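Local coordinates for protein nucleoside permease NupG (Escherichia coli K-12, PDB 7DLA) that carries purine and pyrimidine nucleosides across the bacterial inner membrane together with protons, using the proton motive force to drive transport, at residues F84-V89 with M160-G165; F15-S20 with F104-T109; K208-F213 with S330-K335. The protein carries 1 engineered substitution. All blocks are in the same frame, centred on the assembly; numbering follows the deposited sequence.

Interaction 1 (F84-V89 with M160-G165)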
loop_
_atom_site.group_PDB
_atom_site.type_symbol
_atom_site.label_atom_id
_atom_site.label_comp_id
_atom_site.label_asym_id
_atom_site.label_seq_id
_atom_site.Cartn_x
_atom_site.Cartn_y
_atom_site.Cartn_z
ATOM N N PHE A 84 -6.496 11.236 15.273
ATOM C CA PHE A 84 -7.485 11.689 16.246
ATOM C C PHE A 84 -8.460 12.659 15.583
ATOM O O PHE A 84 -9.669 12.404 15.541
ATOM C CB PHE A 84 -6.748 12.340 17.425
ATOM C CG PHE A 84 -7.638 13.009 18.444
ATOM C CD1 PHE A 84 -8.137 12.277 19.510
ATOM C CD2 PHE A 84 -7.946 14.364 18.359
ATOM C CE1 PHE A 84 -8.941 12.866 20.458
ATOM C CE2 PHE A 84 -8.759 14.964 19.296
ATOM C CZ PHE A 84 -9.261 14.216 20.351
ATOM N N MET A 85 -7.933 13.763 15.007
ATOM C CA MET A 85 -8.803 14.750 14.359
ATOM C C MET A 85 -9.660 14.126 13.270
ATOM O O MET A 85 -10.777 14.581 13.003
ATOM C CB MET A 85 -7.995 15.881 13.740
ATOM C CG MET A 85 -7.373 16.867 14.675
ATOM S SD MET A 85 -6.428 18.035 13.670
ATOM C CE MET A 85 -7.595 19.399 13.451
ATOM N N ALA A 86 -9.130 13.110 12.598
ATOM C CA ALA A 86 -9.842 12.494 11.486
ATOM C C ALA A 86 -11.077 11.751 11.980
ATOM O O ALA A 86 -12.113 11.732 11.296
ATOM C CB ALA A 86 -8.890 11.562 10.706
ATOM N N ALA A 87 -10.989 11.147 13.173
ATOM C CA ALA A 87 -12.194 10.580 13.775
ATOM C C ALA A 87 -13.238 11.646 14.137
ATOM O O ALA A 87 -14.372 11.293 14.470
ATOM C CB ALA A 87 -11.827 9.747 14.991
ATOM N N GLN A 88 -12.903 12.933 14.049
ATOM C CA GLN A 88 -13.854 14.020 14.249
ATOM C C GLN A 88 -14.200 14.761 12.960
ATOM O O GLN A 88 -14.808 15.836 12.997
ATOM C CB GLN A 88 -13.317 14.994 15.298
ATOM C CG GLN A 88 -12.976 14.345 16.623
ATOM C CD GLN A 88 -13.319 15.273 17.770
ATOM O OE1 GLN A 88 -12.631 16.279 17.995
ATOM N NE2 GLN A 88 -14.458 15.010 18.426
ATOM N N VAL A 89 -13.844 14.206 11.820
ATOM C CA VAL A 89 -14.056 14.858 10.539
ATOM C C VAL A 89 -15.343 14.318 9.944
ATOM O O VAL A 89 -15.578 13.100 9.960
ATOM C CB VAL A 89 -12.860 14.621 9.603
ATOM C CG1 VAL A 89 -13.304 14.672 8.159
ATOM C CG2 VAL A 89 -11.755 15.635 9.897
ATOM N N MET A 160 -14.095 4.514 15.272
ATOM C CA MET A 160 -13.226 4.020 16.324
ATOM C C MET A 160 -11.881 3.575 15.777
ATOM O O MET A 160 -10.840 3.818 16.401
ATOM C CB MET A 160 -13.936 2.891 17.064
ATOM C CG MET A 160 -14.713 3.380 18.265
ATOM S SD MET A 160 -13.485 4.067 19.367
ATOM C CE MET A 160 -12.468 2.624 19.589
ATOM N N GLN A 161 -11.891 2.925 14.611
ATOM C CA GLN A 161 -10.648 2.470 14.001
ATOM C C GLN A 161 -9.595 3.566 14.045
ATOM O O GLN A 161 -8.422 3.302 14.341
ATOM C CB GLN A 161 -10.922 2.030 12.564
ATOM C CG GLN A 161 -11.390 3.169 11.678
ATOM C CD GLN A 161 -11.657 2.726 10.263
ATOM O OE1 GLN A 161 -11.847 1.549 10.034
ATOM N NE2 GLN A 161 -11.714 3.658 9.320
ATOM N N LEU A 162 -10.021 4.816 13.831
ATOM C CA LEU A 162 -9.099 5.945 13.766
ATOM C C LEU A 162 -8.549 6.293 15.150
ATOM O O LEU A 162 -7.357 6.615 15.304
ATOM C CB LEU A 162 -9.829 7.140 13.167
ATOM C CG LEU A 162 -9.968 7.239 11.647
ATOM C CD1 LEU A 162 -10.637 8.535 11.329
ATOM C CD2 LEU A 162 -8.651 7.137 10.895
ATOM N N TYR A 163 -9.405 6.243 16.173
ATOM C CA TYR A 163 -8.917 6.474 17.527
ATOM C C TYR A 163 -7.858 5.449 17.878
ATOM O O TYR A 163 -6.812 5.789 18.436
ATOM C CB TYR A 163 -10.080 6.438 18.529
ATOM C CG TYR A 163 -10.693 7.795 18.670
ATOM C CD1 TYR A 163 -9.906 8.916 18.539
ATOM C CD2 TYR A 163 -12.055 7.962 18.858
ATOM C CE1 TYR A 163 -10.427 10.163 18.625
ATOM C CE2 TYR A 163 -12.605 9.234 18.935
ATOM C CZ TYR A 163 -11.769 10.336 18.820
ATOM O OH TYR A 163 -12.234 11.630 18.884
ATOM N N ILE A 164 -8.099 4.195 17.501
ATOM C CA ILE A 164 -7.164 3.114 17.793
ATOM C C ILE A 164 -5.845 3.319 17.045
ATOM O O ILE A 164 -4.763 3.106 17.596
ATOM C CB ILE A 164 -7.821 1.773 17.431
ATOM C CG1 ILE A 164 -9.139 1.637 18.183
ATOM C CG2 ILE A 164 -6.898 0.616 17.740
ATOM C CD1 ILE A 164 -9.840 0.343 17.913
ATOM N N GLY A 165 -5.908 3.722 15.780
ATOM C CA GLY A 165 -4.680 3.984 15.051
ATOM C C GLY A 165 -3.849 5.086 15.681
ATOM O O GLY A 165 -2.630 4.963 15.816
#
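Tyr-163 lays one face of its ring over the methyl of Ala-87, and it has more surface buried than any other residue of the contact, followed by Leu-162 and Ala-87. Ala-87 CB sits nearly on the axis of the ring, 10° off its normal and 3.9 Å from the centroid of the Tyr-163 ring, a clean CH-pi contact. At the rim of the same ring the partner is Phe-84. Its CB points away from 160-165, but with CG anti to the backbone N (chi1 173°) the phenyl swings back until CD1 and CE1 meet Tyr-163 CE1. The two rings meet obliquely, planes 49° apart and centroids 5.4 Å apart. Further along, the phenol oxygen OH of Tyr-163 lies 3.6 Å from CG of Gln-88; this methylene, not the amide, is the part of Gln-88 that comes nearest to it.

These residues bring the periplasmic end of helix 68-86 against the start of helix 160-177, the third and sixth transmembrane helices of the N-terminal half, which in the major facilitator fold lie toward the lipid side of the bundle. From Ala-86 to Val-89 the chain makes a type I beta turn that leads out of the membrane.

Leu-162 fills the other side of the contact. Its CB is 3.8 Å from CB of Ala-87, while its CD1 methyl settles against the peptide link between Ala-86 and Ala-87 and also reaches CB of Ala-86 at 3.6 Å. With only methyl groups at both alanines, the backbones come close, CA of Ala-87 being 5.6 Å from CA of Leu-162. Trp-21 also touches Leu-162, and Val-98 of helix 92-122 packs on Ala-86.

Interaction 2 (F15-S20 with F104-T109)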
loop_
_atom_site.group_PDB
_atom_site.type_symbol
_atom_site.label_atom_id
_atom_site.label_comp_id
_atom_site.label_asym_id
_atom_site.label_seq_id
_atom_site.Cartn_x
_atom_site.Cartn_y
_atom_site.Cartn_z
ATOM N N PHE A 15 3.164 -0.795 11.676
ATOM C CA PHE A 15 2.140 -1.238 10.747
ATOM C C PHE A 15 0.782 -1.467 11.379
ATOM O O PHE A 15 -0.231 -1.364 10.685
ATOM C CB PHE A 15 2.616 -2.497 10.050
ATOM C CG PHE A 15 3.712 -2.232 9.117
ATOM C CD1 PHE A 15 3.499 -1.410 8.022
ATOM C CD2 PHE A 15 4.977 -2.728 9.353
ATOM C CE1 PHE A 15 4.528 -1.143 7.147
ATOM C CE2 PHE A 15 6.007 -2.474 8.483
ATOM C CZ PHE A 15 5.785 -1.679 7.377
ATOM N N CYS A 16 0.735 -1.777 12.666
ATOM C CA CYS A 16 -0.537 -1.903 13.348
ATOM C C CYS A 16 -1.319 -0.613 13.215
ATOM O O CYS A 16 -2.489 -0.627 12.824
ATOM C CB CYS A 16 -0.300 -2.238 14.814
ATOM S SG CYS A 16 -1.694 -3.034 15.530
ATOM N N LEU A 17 -0.661 0.526 13.482
ATOM C CA LEU A 17 -1.373 1.802 13.417
ATOM C C LEU A 17 -1.940 2.038 12.031
ATOM O O LEU A 17 -3.029 2.599 11.897
ATOM C CB LEU A 17 -0.477 2.976 13.823
ATOM C CG LEU A 17 0.631 3.530 12.920
ATOM C CD1 LEU A 17 0.162 4.608 11.922
ATOM C CD2 LEU A 17 1.740 4.081 13.774
ATOM N N TRP A 18 -1.212 1.644 10.987
ATOM C CA TRP A 18 -1.734 1.809 9.632
ATOM C C TRP A 18 -2.900 0.859 9.341
ATOM O O TRP A 18 -3.937 1.293 8.822
ATOM C CB TRP A 18 -0.614 1.612 8.616
ATOM C CG TRP A 18 -0.730 2.486 7.360
ATOM C CD1 TRP A 18 -1.329 3.709 7.261
ATOM C CD2 TRP A 18 -0.151 2.222 6.078
ATOM N NE1 TRP A 18 -1.207 4.198 5.986
ATOM C CE2 TRP A 18 -0.482 3.308 5.239
ATOM C CE3 TRP A 18 0.600 1.165 5.550
ATOM C CZ2 TRP A 18 -0.083 3.369 3.903
ATOM C CZ3 TRP A 18 0.987 1.225 4.232
ATOM C CH2 TRP A 18 0.645 2.321 3.418
ATOM N N GLY A 19 -2.741 -0.436 9.649
ATOM C CA GLY A 19 -3.760 -1.422 9.315
ATOM C C GLY A 19 -5.082 -1.218 10.021
ATOM O O GLY A 19 -6.123 -1.656 9.524
ATOM N N SER A 20 -5.063 -0.518 11.156
ATOM C CA SER A 20 -6.273 -0.339 11.952
ATOM C C SER A 20 -7.376 0.359 11.154
ATOM O O SER A 20 -8.569 0.181 11.435
ATOM C CB SER A 20 -5.944 0.456 13.214
ATOM O OG SER A 20 -5.483 1.765 12.897
ATOM N N PHE A 104 1.501 12.661 4.552
ATOM C CA PHE A 104 2.731 13.429 4.429
ATOM C C PHE A 104 3.660 13.110 5.581
ATOM O O PHE A 104 4.877 13.059 5.404
ATOM C CB PHE A 104 2.402 14.917 4.400
ATOM C CG PHE A 104 2.494 15.533 3.037
ATOM C CD1 PHE A 104 1.539 15.242 2.060
ATOM C CD2 PHE A 104 3.512 16.402 2.722
ATOM C CE1 PHE A 104 1.612 15.807 0.791
ATOM C CE2 PHE A 104 3.591 16.970 1.448
ATOM C CZ PHE A 104 2.631 16.674 0.491
ATOM N N ALA A 105 3.097 12.863 6.763
ATOM C CA ALA A 105 3.893 12.431 7.907
ATOM C C ALA A 105 4.193 10.935 7.889
ATOM O O ALA A 105 5.282 10.518 8.280
ATOM C CB ALA A 105 3.181 12.792 9.209
ATOM N N TYR A 106 3.260 10.117 7.432
ATOM C CA TYR A 106 3.393 8.680 7.594
ATOM C C TYR A 106 4.241 8.032 6.520
ATOM O O TYR A 106 5.007 7.119 6.822
ATOM C CB TYR A 106 2.025 8.021 7.613
ATOM C CG TYR A 106 2.138 6.538 7.832
ATOM C CD1 TYR A 106 2.303 5.657 6.772
ATOM C CD2 TYR A 106 2.220 6.033 9.111
ATOM C CE1 TYR A 106 2.426 4.309 6.997
ATOM C CE2 TYR A 106 2.371 4.697 9.338
ATOM C CZ TYR A 106 2.468 3.841 8.292
ATOM O OH TYR A 106 2.610 2.509 8.585
ATOM N N MET A 107 4.052 8.427 5.269
ATOM C CA MET A 107 4.795 7.874 4.140
ATOM C C MET A 107 6.303 7.865 4.360
ATOM O O MET A 107 6.928 6.813 4.149
ATOM C CB MET A 107 4.417 8.679 2.894
ATOM C CG MET A 107 3.069 8.341 2.306
ATOM S SD MET A 107 2.275 6.816 2.840
ATOM C CE MET A 107 3.351 5.533 2.259
ATOM N N PRO A 108 6.942 8.957 4.791
ATOM C CA PRO A 108 8.392 8.898 5.010
ATOM C C PRO A 108 8.821 7.877 6.057
ATOM O O PRO A 108 9.944 7.348 5.987
ATOM C CB PRO A 108 8.703 10.337 5.441
ATOM C CG PRO A 108 7.642 11.144 4.758
ATOM C CD PRO A 108 6.444 10.330 5.006
ATOM N N THR A 109 7.968 7.585 7.047
ATOM C CA THR A 109 8.386 6.680 8.116
ATOM C C THR A 109 8.672 5.289 7.572
ATOM O O THR A 109 9.461 4.547 8.169
ATOM C CB THR A 109 7.339 6.628 9.265
ATOM O OG1 THR A 109 6.112 6.031 8.833
ATOM C CG2 THR A 109 7.049 8.015 9.769
#
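Deep in the N-terminal half of the transporter, Trp-18 and Tyr-106 join the first and fourth transmembrane helices, a pair that lines the central cavity in major facilitator proteins. The axes of 15-19 and 104-109 come no closer than 12.1 Å and run at 137° to each other, so long side chains have to span the gap. The pyrrole part of the indole and the phenol ring stack face to face, with 4.0 Å between centroids and 26° between planes. Tyr-106 CE1 hangs over the middle of the indole, while the phenol oxygen OH of Tyr-106 reaches back to CB of Trp-18 at 3.3 Å.

That oxygen is hydrogen-bonded to the backbone O of Gln-14, one turn earlier on helix 3-19, which fixes the far end of the ring. The ring gets there because Tyr-106 CG lies anti to the backbone N (chi1 -178°), sending the phenol straight out from helix 92-122. The helix is kinked at Pro-108, and just beyond it Thr-109 places OG1 over the ring face opposite Trp-18. The Thr-109 OG1 hydroxyl hydrogen-bonds to Tyr-106 O, in the carbonyl plane and on a lone pair, and Gln-14 NE2 binds the same OG1.

Leu-17 closes in beside the stack, its CD1 methyl 3.4 Å from Tyr-106 CE2; its other neighbours include Leu-168 and Leu-172 on helix 160-177. Met-107 makes a looser Met-aromatic contact, its SD 5.3 Å from the centroid of the six-membered ring of Trp-18 and obliquely placed. An alanine in place of Trp-18 removes the indole from one face of Tyr-106 and would probably open a gap between the two helices there. Trp-21 adds its own ring against the indole, and Leu-47 of helix 37-64 touches it too.

Interaction 3 (K208-F213 with S330-K335)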
loop_
_atom_site.group_PDB
_atom_site.type_symbol
_atom_site.label_atom_id
_atom_site.label_comp_id
_atom_site.label_asym_id
_atom_site.label_seq_id
_atom_site.Cartn_x
_atom_site.Cartn_y
_atom_site.Cartn_z
ATOM N N LYS A 208 13.510 5.186 -25.326
ATOM C CA LYS A 208 12.129 4.932 -25.718
ATOM C C LYS A 208 11.583 3.683 -25.024
ATOM O O LYS A 208 10.442 3.677 -24.542
ATOM C CB LYS A 208 12.088 4.820 -27.254
ATOM C CG LYS A 208 10.761 4.475 -27.943
ATOM C CD LYS A 208 9.549 5.192 -27.335
ATOM C CE LYS A 208 8.422 5.301 -28.359
ATOM N NZ LYS A 208 8.399 4.147 -29.315
ATOM N N ARG A 209 12.404 2.632 -24.925
ATOM C CA ARG A 209 11.958 1.385 -24.310
ATOM C C ARG A 209 11.653 1.587 -22.830
ATOM O O ARG A 209 10.626 1.112 -22.317
ATOM C CB ARG A 209 13.031 0.318 -24.508
ATOM C CG ARG A 209 12.787 -0.532 -25.715
ATOM C CD ARG A 209 11.959 -1.755 -25.435
ATOM N NE ARG A 209 11.007 -1.960 -26.524
ATOM C CZ ARG A 209 10.145 -2.970 -26.582
ATOM N NH1 ARG A 209 10.164 -3.901 -25.628
ATOM N NH2 ARG A 209 9.297 -3.068 -27.610
ATOM N N MET A 210 12.523 2.323 -22.138
ATOM C CA MET A 210 12.279 2.667 -20.744
ATOM C C MET A 210 11.062 3.563 -20.572
ATOM O O MET A 210 10.238 3.322 -19.686
ATOM C CB MET A 210 13.518 3.325 -20.140
ATOM C CG MET A 210 14.386 2.293 -19.510
ATOM S SD MET A 210 13.224 1.271 -18.590
ATOM C CE MET A 210 14.104 -0.265 -18.457
ATOM N N ALA A 211 10.988 4.655 -21.335
ATOM C CA ALA A 211 9.828 5.532 -21.247
ATOM C C ALA A 211 8.542 4.727 -21.363
ATOM O O ALA A 211 7.611 4.879 -20.553
ATOM C CB ALA A 211 9.900 6.604 -22.336
ATOM N N ILE A 212 8.489 3.856 -22.375
ATOM C CA ILE A 212 7.356 2.952 -22.543
ATOM C C ILE A 212 7.110 2.183 -21.252
ATOM O O ILE A 212 5.975 2.108 -20.756
ATOM C CB ILE A 212 7.603 2.002 -23.730
ATOM C CG1 ILE A 212 7.252 2.679 -25.055
ATOM C CG2 ILE A 212 6.804 0.717 -23.565
ATOM C CD1 ILE A 212 5.871 3.194 -25.104
ATOM N N PHE A 213 8.184 1.635 -20.668
ATOM C CA PHE A 213 8.016 0.788 -19.489
ATOM C C PHE A 213 7.452 1.568 -18.303
ATOM O O PHE A 213 6.573 1.082 -17.590
ATOM C CB PHE A 213 9.327 0.146 -19.074
ATOM C CG PHE A 213 9.138 -0.854 -18.017
ATOM C CD1 PHE A 213 8.311 -1.940 -18.232
ATOM C CD2 PHE A 213 9.631 -0.631 -16.746
ATOM C CE1 PHE A 213 8.071 -2.867 -17.215
ATOM C CE2 PHE A 213 9.390 -1.543 -15.705
ATOM C CZ PHE A 213 8.610 -2.664 -15.939
ATOM N N SER A 330 11.120 -3.909 -10.452
ATOM C CA SER A 330 12.347 -3.219 -10.053
ATOM C C SER A 330 13.587 -4.012 -10.481
ATOM O O SER A 330 14.613 -3.416 -10.852
ATOM C CB SER A 330 12.347 -2.927 -8.548
ATOM O OG SER A 330 12.457 -4.114 -7.789
ATOM N N VAL A 331 13.499 -5.352 -10.502
ATOM C CA VAL A 331 14.614 -6.150 -11.027
ATOM C C VAL A 331 14.846 -5.854 -12.510
ATOM O O VAL A 331 15.993 -5.689 -12.954
ATOM C CB VAL A 331 14.382 -7.657 -10.794
ATOM C CG1 VAL A 331 15.531 -8.474 -11.390
ATOM C CG2 VAL A 331 14.273 -7.965 -9.326
ATOM N N PHE A 332 13.762 -5.828 -13.301
ATOM C CA PHE A 332 13.820 -5.473 -14.717
ATOM C C PHE A 332 14.484 -4.117 -14.916
ATOM O O PHE A 332 15.434 -3.991 -15.692
ATOM C CB PHE A 332 12.398 -5.471 -15.293
ATOM C CG PHE A 332 12.319 -5.093 -16.750
ATOM C CD1 PHE A 332 12.623 -6.024 -17.743
ATOM C CD2 PHE A 332 11.951 -3.810 -17.135
ATOM C CE1 PHE A 332 12.573 -5.681 -19.080
ATOM C CE2 PHE A 332 11.894 -3.460 -18.474
ATOM C CZ PHE A 332 12.208 -4.403 -19.446
ATOM N N VAL A 333 14.002 -3.087 -14.219
ATOM C CA VAL A 333 14.608 -1.769 -14.366
ATOM C C VAL A 333 16.104 -1.838 -14.085
ATOM O O VAL A 333 16.899 -1.380 -14.900
ATOM C CB VAL A 333 13.906 -0.708 -13.498
ATOM C CG1 VAL A 333 14.227 0.664 -14.043
ATOM C CG2 VAL A 333 12.400 -0.887 -13.561
ATOM N N GLU A 334 16.520 -2.482 -12.981
ATOM C CA GLU A 334 17.956 -2.545 -12.675
ATOM C C GLU A 334 18.732 -3.245 -13.785
ATOM O O GLU A 334 19.809 -2.787 -14.193
ATOM C CB GLU A 334 18.183 -3.252 -11.338
ATOM N N LYS A 335 18.192 -4.353 -14.287
ATOM C CA LYS A 335 18.893 -5.124 -15.296
ATOM C C LYS A 335 19.035 -4.325 -16.584
ATOM O O LYS A 335 20.025 -4.470 -17.307
ATOM C CB LYS A 335 18.146 -6.433 -15.538
ATOM C CG LYS A 335 19.024 -7.678 -15.620
ATOM C CD LYS A 335 19.175 -8.373 -14.253
ATOM C CE LYS A 335 20.093 -9.610 -14.350
ATOM N NZ LYS A 335 19.936 -10.680 -13.298
#
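Phe-332 pushes the CD2-CE2 edge of its ring onto the face of Phe-213, and this aromatic pair is the middle of the contact. It is an edge-to-face arrangement with a shallow tilt: the planes stand at 51° and the centroids are 4.7 Å apart. CD2 of Phe-332 comes down over the centre of the Phe-213 ring, 3.7 Å from Phe-213 CE2. Both phenyls leave their helices with CG anti to the backbone N (chi1 179° for Phe-332), an orientation that lets them reach across from opposite helices and overlap.

The aliphatic contacts sit round this pair. Val-333 brings CG2 to 3.8 Å from Phe-213 CE2, approaching the ring obliquely. Met-210, one turn before Phe-213, bends at chi2, and its terminal methyl CE arrives 3.9 Å from Phe-332 CE2, with Val-333 CA a little farther off. The two phenylalanines thus each touch two side chains or more, and Met-401 of helix 380-402 and Met-284 of helix 253-299 pack on both rings.

Polar bonds lie at the margins. Asn-207 OD1 takes a hydrogen bond from the backbone N of Met-210 at the start of helix 208-222, while Arg-209 NH1 is hydrogen-bonded to the O of Met-401. The contact itself is wholly apolar and buried.

The two segments run almost antiparallel, their axes at 166° and 11.9 Å apart at the closest point. 208-213 straddles the membrane boundary at the start of the seventh transmembrane helix and 330-335 lies on the cytoplasmic extension of the tenth, so the cluster joins the cytoplasmic ends of two helices that face the central cavity in the C-terminal six-helix half of the major facilitator fold.

Interactions 1 and 2 both belong to the N-terminal half, their centres about 14 Å apart, and they touch: Gly-165 and Gln-161 of interaction 1 pack on Ser-20 of interaction 2. Along the chain their segments alternate, and helices 68-86 and 92-122 follow one another, so the two contacts interlock four helices of one bundle. Interaction 3 opens only after both have closed and lies in the C-terminal half, about 41 Å from interaction 1 and about 29 Å from interaction 2, centre to centre. Interaction 1 is at the periplasmic end, interaction 3 at the cytoplasmic end. Each contact lies within one half and none bridges the two, consistent with halves moving as bundles in alternating access.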